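Local coordinates for penicillin-binding protein PbpB (Mycobacterium tuberculosis, PDB 6KGU), which builds cross-linked peptidoglycan from lipid intermediates for the mycobacterial cell wall and is inactivated by beta-lactam antibiotics, at residues Ser222-Met236 with Leu390-Asn402. Numbering follows the deposited sequence.
Sequences SAVVLDAKTGEVLAM and LLQMTGMYQAIAN
Leu-226 lies against Thr-394 and Gly-395, its CG and CD1 each reaching the Thr-394 methyl, with CG to CG2 at 3.7 Å. Leu-226 CD1 also lies 4.0 Å from Gly-395 CA, packing on the helix backbone. Thr-394 shows that methyl to the strand because its CG2 stands anti to the backbone N, while OG1 turns back to donate to Leu-390 O at 2.8 Å; that carbonyl takes Thr-394 N from its other face. Val-224 splits its branches: CG2 slides past Leu-390, 3.9 Å from CD2, whereas CG1 leans on Leu-391 CD1. The same Leu-391 methyl meets Met-236 CE at 4.0 Å, the two side chains crossing at about a right angle, and so bridges both strands of the hairpin. Helix 390-401 thus covers one face of the antiparallel transpeptidase sheet, running at 36° to strand 222-227, while helix 199-216 packs on Ala-223 and Ala-235 on the other face, the helix-sheet-helix layering of the serine beta-lactamase-like transpeptidase domain. Beyond the strand the contact turns polar. Gln-398 bends at chi2 (-84°) and sends NE2 to Ala-228 O, a 2.9 Å hydrogen bond with the donor tilted 30° from the carbonyl plane. Ala-228 CB meets Ala-401 CB at 4.0 Å. Asn-402 sets its amide across the Lys-229 backbone, OD1 3.5 Å from Lys-229 CA, but ND2 is hydrogen-bonded to Val-405 O. Asp-227 OD2 accepts from Thr-230 N in an Asx motif and takes Thr-230 OG1 as a second donor from above the carboxylate plane.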
ATOM      1  N   SER A 222      -5.489  -1.690  -7.217  1.00 24.74           N
ATOM      2  CA  SER A 222      -5.731  -1.757  -5.787  1.00 25.73           C
ATOM      3  C   SER A 222      -5.076  -0.548  -5.137  1.00 26.66           C
ATOM      4  O   SER A 222      -4.208   0.099  -5.724  1.00 27.84           O
ATOM      5  CB  SER A 222      -5.211  -3.068  -5.194  1.00 30.62           C
ATOM      6  OG  SER A 222      -3.845  -3.186  -5.482  1.00 37.95           O
ATOM      7  N   ALA A 223      -5.529  -0.232  -3.926  1.00 22.13           N
ATOM      8  CA  ALA A 223      -5.090   0.958  -3.216  1.00 26.60           C
ATOM      9  C   ALA A 223      -5.243   0.717  -1.719  1.00 27.82           C
ATOM     10  O   ALA A 223      -6.168   0.026  -1.270  1.00 29.00           O
ATOM     11  CB  ALA A 223      -5.876   2.223  -3.634  1.00 22.06           C
ATOM     12  N   VAL A 224      -4.328   1.300  -0.955  1.00 24.90           N
ATOM     13  CA  VAL A 224      -4.316   1.200   0.500  1.00 26.68           C
ATOM     14  C   VAL A 224      -4.104   2.601   1.053  1.00 28.53           C
ATOM     15  O   VAL A 224      -3.259   3.349   0.548  1.00 26.14           O
ATOM     16  CB  VAL A 224      -3.202   0.248   0.999  1.00 30.77           C
ATOM     17  CG1 VAL A 224      -3.030   0.354   2.539  1.00 25.64           C
ATOM     18  CG2 VAL A 224      -3.491  -1.214   0.554  1.00 27.48           C
ATOM     19  N   VAL A 225      -4.876   2.964   2.069  1.00 26.96           N
ATOM     20  CA  VAL A 225      -4.691   4.219   2.784  1.00 26.77           C
ATOM     21  C   VAL A 225      -4.396   3.882   4.239  1.00 27.46           C
ATOM     22  O   VAL A 225      -5.215   3.246   4.911  1.00 27.32           O
ATOM     23  CB  VAL A 225      -5.918   5.136   2.683  1.00 28.76           C
ATOM     24  CG1 VAL A 225      -5.658   6.424   3.488  1.00 27.14           C
ATOM     25  CG2 VAL A 225      -6.251   5.462   1.200  1.00 24.73           C
ATOM     26  N   LEU A 226      -3.247   4.330   4.729  1.00 28.70           N
ATOM     27  CA  LEU A 226      -2.884   4.150   6.122  1.00 30.22           C
ATOM     28  C   LEU A 226      -2.909   5.475   6.866  1.00 27.32           C
ATOM     29  O   LEU A 226      -2.567   6.524   6.314  1.00 27.21           O
ATOM     30  CB  LEU A 226      -1.485   3.540   6.260  1.00 25.10           C
ATOM     31  CG  LEU A 226      -1.198   2.171   5.637  1.00 25.37           C
ATOM     32  CD1 LEU A 226       0.252   1.758   5.952  1.00 25.13           C
ATOM     33  CD2 LEU A 226      -2.183   1.127   6.140  1.00 22.62           C
ATOM     34  N   ASP A 227      -3.299   5.416   8.136  1.00 25.71           N
ATOM     35  CA  ASP A 227      -3.034   6.534   9.023  1.00 30.35           C
ATOM     36  C   ASP A 227      -1.530   6.681   9.207  1.00 31.75           C
ATOM     37  O   ASP A 227      -0.844   5.717   9.562  1.00 29.55           O
ATOM     38  CB  ASP A 227      -3.712   6.339  10.383  1.00 27.39           C
ATOM     39  CG  ASP A 227      -3.349   7.445  11.354  1.00 35.27           C
ATOM     40  OD1 ASP A 227      -3.970   8.508  11.290  1.00 35.24           O
ATOM     41  OD2 ASP A 227      -2.394   7.270  12.139  1.00 44.19           O
ATOM     42  N   ALA A 228      -1.021   7.894   8.967  1.00 28.18           N
ATOM     43  CA  ALA A 228       0.422   8.109   8.943  1.00 26.45           C
ATOM     44  C   ALA A 228       1.074   7.756  10.271  1.00 30.63           C
ATOM     45  O   ALA A 228       2.131   7.120  10.296  1.00 31.17           O
ATOM     46  CB  ALA A 228       0.732   9.561   8.578  1.00 27.30           C
ATOM     47  N   LYS A 229       0.467   8.163  11.389  1.00 32.22           N
ATOM     48  CA  LYS A 229       1.136   8.014  12.681  1.00 33.35           C
ATOM     49  C   LYS A 229       0.998   6.603  13.248  1.00 33.58           C
ATOM     50  O   LYS A 229       1.969   6.051  13.780  1.00 31.98           O
ATOM     51  CB  LYS A 229       0.580   9.033  13.676  1.00 38.55           C
ATOM     52  CG  LYS A 229       1.132  10.471  13.525  1.00 46.34           C
ATOM     53  CD  LYS A 229       0.328  11.462  14.398  1.00 55.95           C
ATOM     54  CE  LYS A 229       0.991  12.843  14.518  1.00 51.31           C
ATOM     55  NZ  LYS A 229       2.243  12.777  15.339  1.00 59.61           N
ATOM     56  N   THR A 230      -0.194   6.009  13.149  1.00 29.94           N
ATOM     57  CA  THR A 230      -0.486   4.708  13.749  1.00 31.85           C
ATOM     58  C   THR A 230      -0.368   3.539  12.782  1.00 34.99           C
ATOM     59  O   THR A 230      -0.332   2.386  13.238  1.00 34.43           O
ATOM     60  CB  THR A 230      -1.913   4.683  14.312  1.00 35.24           C
ATOM     61  OG1 THR A 230      -2.852   4.746  13.225  1.00 31.49           O
ATOM     62  CG2 THR A 230      -2.151   5.863  15.242  1.00 42.35           C
ATOM     63  N   GLY A 231      -0.354   3.794  11.466  1.00 30.35           N
ATOM     64  CA  GLY A 231      -0.368   2.701  10.506  1.00 26.40           C
ATOM     65  C   GLY A 231      -1.656   1.915  10.461  1.00 29.02           C
ATOM     66  O   GLY A 231      -1.699   0.849   9.839  1.00 31.04           O
ATOM     67  N   GLU A 232      -2.722   2.410  11.078  1.00 28.62           N
ATOM     68  CA  GLU A 232      -3.994   1.725  10.964  1.00 30.14           C
ATOM     69  C   GLU A 232      -4.478   1.793   9.522  1.00 29.59           C
ATOM     70  O   GLU A 232      -4.221   2.764   8.805  1.00 29.35           O
ATOM     71  CB  GLU A 232      -5.027   2.330  11.919  1.00 30.08           C
ATOM     72  CG  GLU A 232      -4.735   2.060  13.395  1.00 34.02           C
ATOM     73  CD  GLU A 232      -5.847   2.524  14.328  1.00 40.39           C
ATOM     74  OE1 GLU A 232      -6.573   3.490  13.992  1.00 37.71           O
ATOM     75  OE2 GLU A 232      -5.993   1.912  15.409  1.00 50.76           O
ATOM     76  N   VAL A 233      -5.152   0.730   9.094  1.00 29.20           N
ATOM     77  CA  VAL A 233      -5.676   0.632   7.734  1.00 23.76           C
ATOM     78  C   VAL A 233      -7.012   1.364   7.666  1.00 28.46           C
ATOM     79  O   VAL A 233      -8.021   0.882   8.195  1.00 25.87           O
ATOM     80  CB  VAL A 233      -5.832  -0.827   7.303  1.00 27.34           C
ATOM     81  CG1 VAL A 233      -6.492  -0.889   5.924  1.00 26.49           C
ATOM     82  CG2 VAL A 233      -4.455  -1.535   7.317  1.00 24.85           C
ATOM     83  N   LEU A 234      -7.025   2.522   7.002  1.00 24.62           N
ATOM     84  CA  LEU A 234      -8.249   3.314   6.851  1.00 26.83           C
ATOM     85  C   LEU A 234      -9.049   2.932   5.608  1.00 26.93           C
ATOM     86  O   LEU A 234     -10.271   3.114   5.580  1.00 31.56           O
ATOM     87  CB  LEU A 234      -7.904   4.809   6.789  1.00 26.51           C
ATOM     88  CG  LEU A 234      -7.187   5.437   7.999  1.00 32.02           C
ATOM     89  CD1 LEU A 234      -7.109   6.957   7.868  1.00 29.84           C
ATOM     90  CD2 LEU A 234      -7.880   5.051   9.318  1.00 32.23           C
ATOM     91  N   ALA A 235      -8.384   2.438   4.570  1.00 28.80           N
ATOM     92  CA  ALA A 235      -9.058   1.942   3.375  1.00 31.03           C
ATOM     93  C   ALA A 235      -8.167   0.892   2.729  1.00 30.01           C
ATOM     94  O   ALA A 235      -6.942   1.032   2.720  1.00 25.71           O
ATOM     95  CB  ALA A 235      -9.360   3.063   2.365  1.00 23.91           C
ATOM     96  N   MET A 236      -8.790  -0.153   2.182  1.00 26.77           N
ATOM     97  CA  MET A 236      -8.057  -1.174   1.437  1.00 27.45           C
ATOM     98  C   MET A 236      -9.027  -1.665   0.372  1.00 26.07           C
ATOM     99  O   MET A 236     -10.077  -2.223   0.706  1.00 26.51           O
ATOM    100  CB  MET A 236      -7.593  -2.312   2.360  1.00 25.20           C
ATOM    101  CG  MET A 236      -6.790  -3.418   1.690  1.00 34.13           C
ATOM    102  SD  MET A 236      -6.220  -4.710   2.845  1.00 30.71           S
ATOM    103  CE  MET A 236      -4.737  -3.928   3.495  1.00 26.96           C
ATOM    104  N   LEU A 390       1.240  -4.667  -1.835  1.00 26.03           N
ATOM    105  CA  LEU A 390       0.818  -3.276  -1.734  1.00 23.10           C
ATOM    106  C   LEU A 390       0.864  -2.784  -0.293  1.00 24.98           C
ATOM    107  O   LEU A 390       1.264  -1.641  -0.029  1.00 27.51           O
ATOM    108  CB  LEU A 390      -0.599  -3.114  -2.307  1.00 23.79           C
ATOM    109  CG  LEU A 390      -1.042  -1.651  -2.458  1.00 30.51           C
ATOM    110  CD1 LEU A 390       0.002  -0.881  -3.239  1.00 26.33           C
ATOM    111  CD2 LEU A 390      -2.420  -1.535  -3.152  1.00 27.16           C
ATOM    112  N   LEU A 391       0.443  -3.626   0.657  1.00 24.76           N
ATOM    113  CA  LEU A 391       0.442  -3.198   2.055  1.00 27.29           C
ATOM    114  C   LEU A 391       1.863  -2.967   2.565  1.00 27.24           C
ATOM    115  O   LEU A 391       2.129  -1.983   3.268  1.00 27.19           O
ATOM    116  CB  LEU A 391      -0.282  -4.233   2.928  1.00 24.20           C
ATOM    117  CG  LEU A 391      -0.344  -3.891   4.415  1.00 26.91           C
ATOM    118  CD1 LEU A 391      -1.114  -2.583   4.660  1.00 23.92           C
ATOM    119  CD2 LEU A 391      -0.970  -5.050   5.205  1.00 30.78           C
ATOM    120  N   GLN A 392       2.781  -3.896   2.253  1.00 24.89           N
ATOM    121  CA  GLN A 392       4.188  -3.705   2.600  1.00 25.33           C
ATOM    122  C   GLN A 392       4.744  -2.421   1.983  1.00 28.06           C
ATOM    123  O   GLN A 392       5.449  -1.653   2.645  1.00 25.32           O
ATOM    124  CB  GLN A 392       5.010  -4.901   2.110  1.00 26.97           C
ATOM    125  CG  GLN A 392       4.838  -6.158   2.946  1.00 27.65           C
ATOM    126  CD  GLN A 392       5.615  -7.318   2.381  1.00 29.38           C
ATOM    127  OE1 GLN A 392       5.721  -7.456   1.162  1.00 27.82           O
ATOM    128  NE2 GLN A 392       6.157  -8.173   3.260  1.00 28.08           N
ATOM    129  N   MET A 393       4.484  -2.210   0.690  1.00 23.55           N
ATOM    130  CA  MET A 393       4.953  -0.999   0.019  1.00 26.35           C
ATOM    131  C   MET A 393       4.452   0.240   0.741  1.00 24.26           C
ATOM    132  O   MET A 393       5.233   1.137   1.086  1.00 30.87           O
ATOM    133  CB  MET A 393       4.478  -1.005  -1.440  1.00 25.57           C
ATOM    134  CG  MET A 393       4.937   0.185  -2.274  1.00 28.41           C
ATOM    135  SD  MET A 393       4.121   0.208  -3.897  1.00 31.81           S
ATOM    136  CE  MET A 393       2.791   1.375  -3.593  1.00 26.89           C
ATOM    137  N   THR A 394       3.143   0.294   0.994  1.00 24.58           N
ATOM    138  CA  THR A 394       2.561   1.417   1.717  1.00 24.30           C
ATOM    139  C   THR A 394       3.138   1.535   3.125  1.00 26.33           C
ATOM    140  O   THR A 394       3.326   2.643   3.635  1.00 27.00           O
ATOM    141  CB  THR A 394       1.040   1.255   1.753  1.00 21.98           C
ATOM    142  OG1 THR A 394       0.570   1.019   0.419  1.00 27.07           O
ATOM    143  CG2 THR A 394       0.375   2.496   2.281  1.00 23.59           C
ATOM    144  N   GLY A 395       3.429   0.402   3.768  1.00 29.47           N
ATOM    145  CA  GLY A 395       3.983   0.447   5.112  1.00 23.73           C
ATOM    146  C   GLY A 395       5.374   1.055   5.152  1.00 30.01           C
ATOM    147  O   GLY A 395       5.742   1.706   6.139  1.00 31.17           O
ATOM    148  N   MET A 396       6.151   0.879   4.077  1.00 28.52           N
ATOM    149  CA  MET A 396       7.460   1.525   3.968  1.00 30.86           C
ATOM    150  C   MET A 396       7.333   3.032   4.054  1.00 30.92           C
ATOM    151  O   MET A 396       8.111   3.696   4.750  1.00 32.03           O
ATOM    152  CB  MET A 396       8.133   1.156   2.644  1.00 32.77           C
ATOM    153  CG  MET A 396       8.735  -0.223   2.599  1.00 37.18           C
ATOM    154  SD  MET A 396      10.176  -0.257   1.525  1.00 32.57           S
ATOM    155  CE  MET A 396       9.457  -0.077  -0.108  1.00 31.21           C
ATOM    156  N   TYR A 397       6.387   3.597   3.303  1.00 27.71           N
ATOM    157  CA  TYR A 397       6.230   5.045   3.287  1.00 28.65           C
ATOM    158  C   TYR A 397       5.621   5.539   4.595  1.00 28.38           C
ATOM    159  O   TYR A 397       5.856   6.684   4.998  1.00 28.03           O
ATOM    160  CB  TYR A 397       5.402   5.460   2.061  1.00 24.58           C
ATOM    161  CG  TYR A 397       6.237   5.396   0.798  1.00 26.85           C
ATOM    162  CD1 TYR A 397       6.660   4.172   0.284  1.00 28.40           C
ATOM    163  CD2 TYR A 397       6.647   6.562   0.141  1.00 26.38           C
ATOM    164  CE1 TYR A 397       7.459   4.099  -0.870  1.00 24.60           C
ATOM    165  CE2 TYR A 397       7.448   6.501  -0.998  1.00 27.16           C
ATOM    166  CZ  TYR A 397       7.851   5.264  -1.495  1.00 27.35           C
ATOM    167  OH  TYR A 397       8.634   5.182  -2.628  1.00 26.44           O
ATOM    168  N   GLN A 398       4.882   4.669   5.290  1.00 26.62           N
ATOM    169  CA  GLN A 398       4.382   5.017   6.618  1.00 27.25           C
ATOM    170  C   GLN A 398       5.526   5.259   7.594  1.00 26.82           C
ATOM    171  O   GLN A 398       5.442   6.151   8.455  1.00 26.31           O
ATOM    172  CB  GLN A 398       3.455   3.913   7.137  1.00 25.60           C
ATOM    173  CG  GLN A 398       2.823   4.232   8.486  1.00 25.85           C
ATOM    174  CD  GLN A 398       3.727   3.896   9.632  1.00 26.41           C
ATOM    175  OE1 GLN A 398       4.606   3.034   9.513  1.00 28.78           O
ATOM    176  NE2 GLN A 398       3.545   4.587  10.746  1.00 28.28           N
ATOM    177  N   ALA A 399       6.602   4.467   7.488  1.00 26.84           N
ATOM    178  CA  ALA A 399       7.754   4.657   8.367  1.00 24.32           C
ATOM    179  C   ALA A 399       8.321   6.060   8.217  1.00 28.59           C
ATOM    180  O   ALA A 399       8.657   6.728   9.206  1.00 26.24           O
ATOM    181  CB  ALA A 399       8.841   3.622   8.051  1.00 27.01           C
ATOM    182  N   ILE A 400       8.454   6.510   6.968  1.00 26.37           N
ATOM    183  CA  ILE A 400       9.000   7.828   6.685  1.00 24.31           C
ATOM    184  C   ILE A 400       8.000   8.910   7.071  1.00 28.12           C
ATOM    185  O   ILE A 400       8.375   9.980   7.564  1.00 28.11           O
ATOM    186  CB  ILE A 400       9.380   7.889   5.192  1.00 30.14           C
ATOM    187  CG1 ILE A 400      10.593   6.985   4.923  1.00 26.98           C
ATOM    188  CG2 ILE A 400       9.604   9.332   4.732  1.00 29.39           C
ATOM    189  CD1 ILE A 400      11.847   7.405   5.717  1.00 31.07           C
ATOM    190  N   ALA A 401       6.712   8.647   6.846  1.00 26.76           N
ATOM    191  CA  ALA A 401       5.675   9.583   7.273  1.00 27.96           C
ATOM    192  C   ALA A 401       5.703   9.788   8.790  1.00 29.26           C
ATOM    193  O   ALA A 401       5.502  10.905   9.278  1.00 30.17           O
ATOM    194  CB  ALA A 401       4.306   9.059   6.842  1.00 24.17           C
ATOM    195  N   ASN A 402       5.952   8.722   9.547  1.00 27.24           N
ATOM    196  CA  ASN A 402       5.906   8.782  11.007  1.00 30.88           C
ATOM    197  C   ASN A 402       7.281   9.076  11.597  1.00 31.37           C
ATOM    198  O   ASN A 402       7.693   8.465  12.592  1.00 28.94           O
ATOM    199  CB  ASN A 402       5.326   7.476  11.553  1.00 27.99           C
ATOM    200  CG  ASN A 402       5.024   7.538  13.037  1.00 32.25           C
ATOM    201  OD1 ASN A 402       4.506   8.542  13.549  1.00 31.42           O
ATOM    202  ND2 ASN A 402       5.351   6.458  13.742  1.00 31.53           N
TER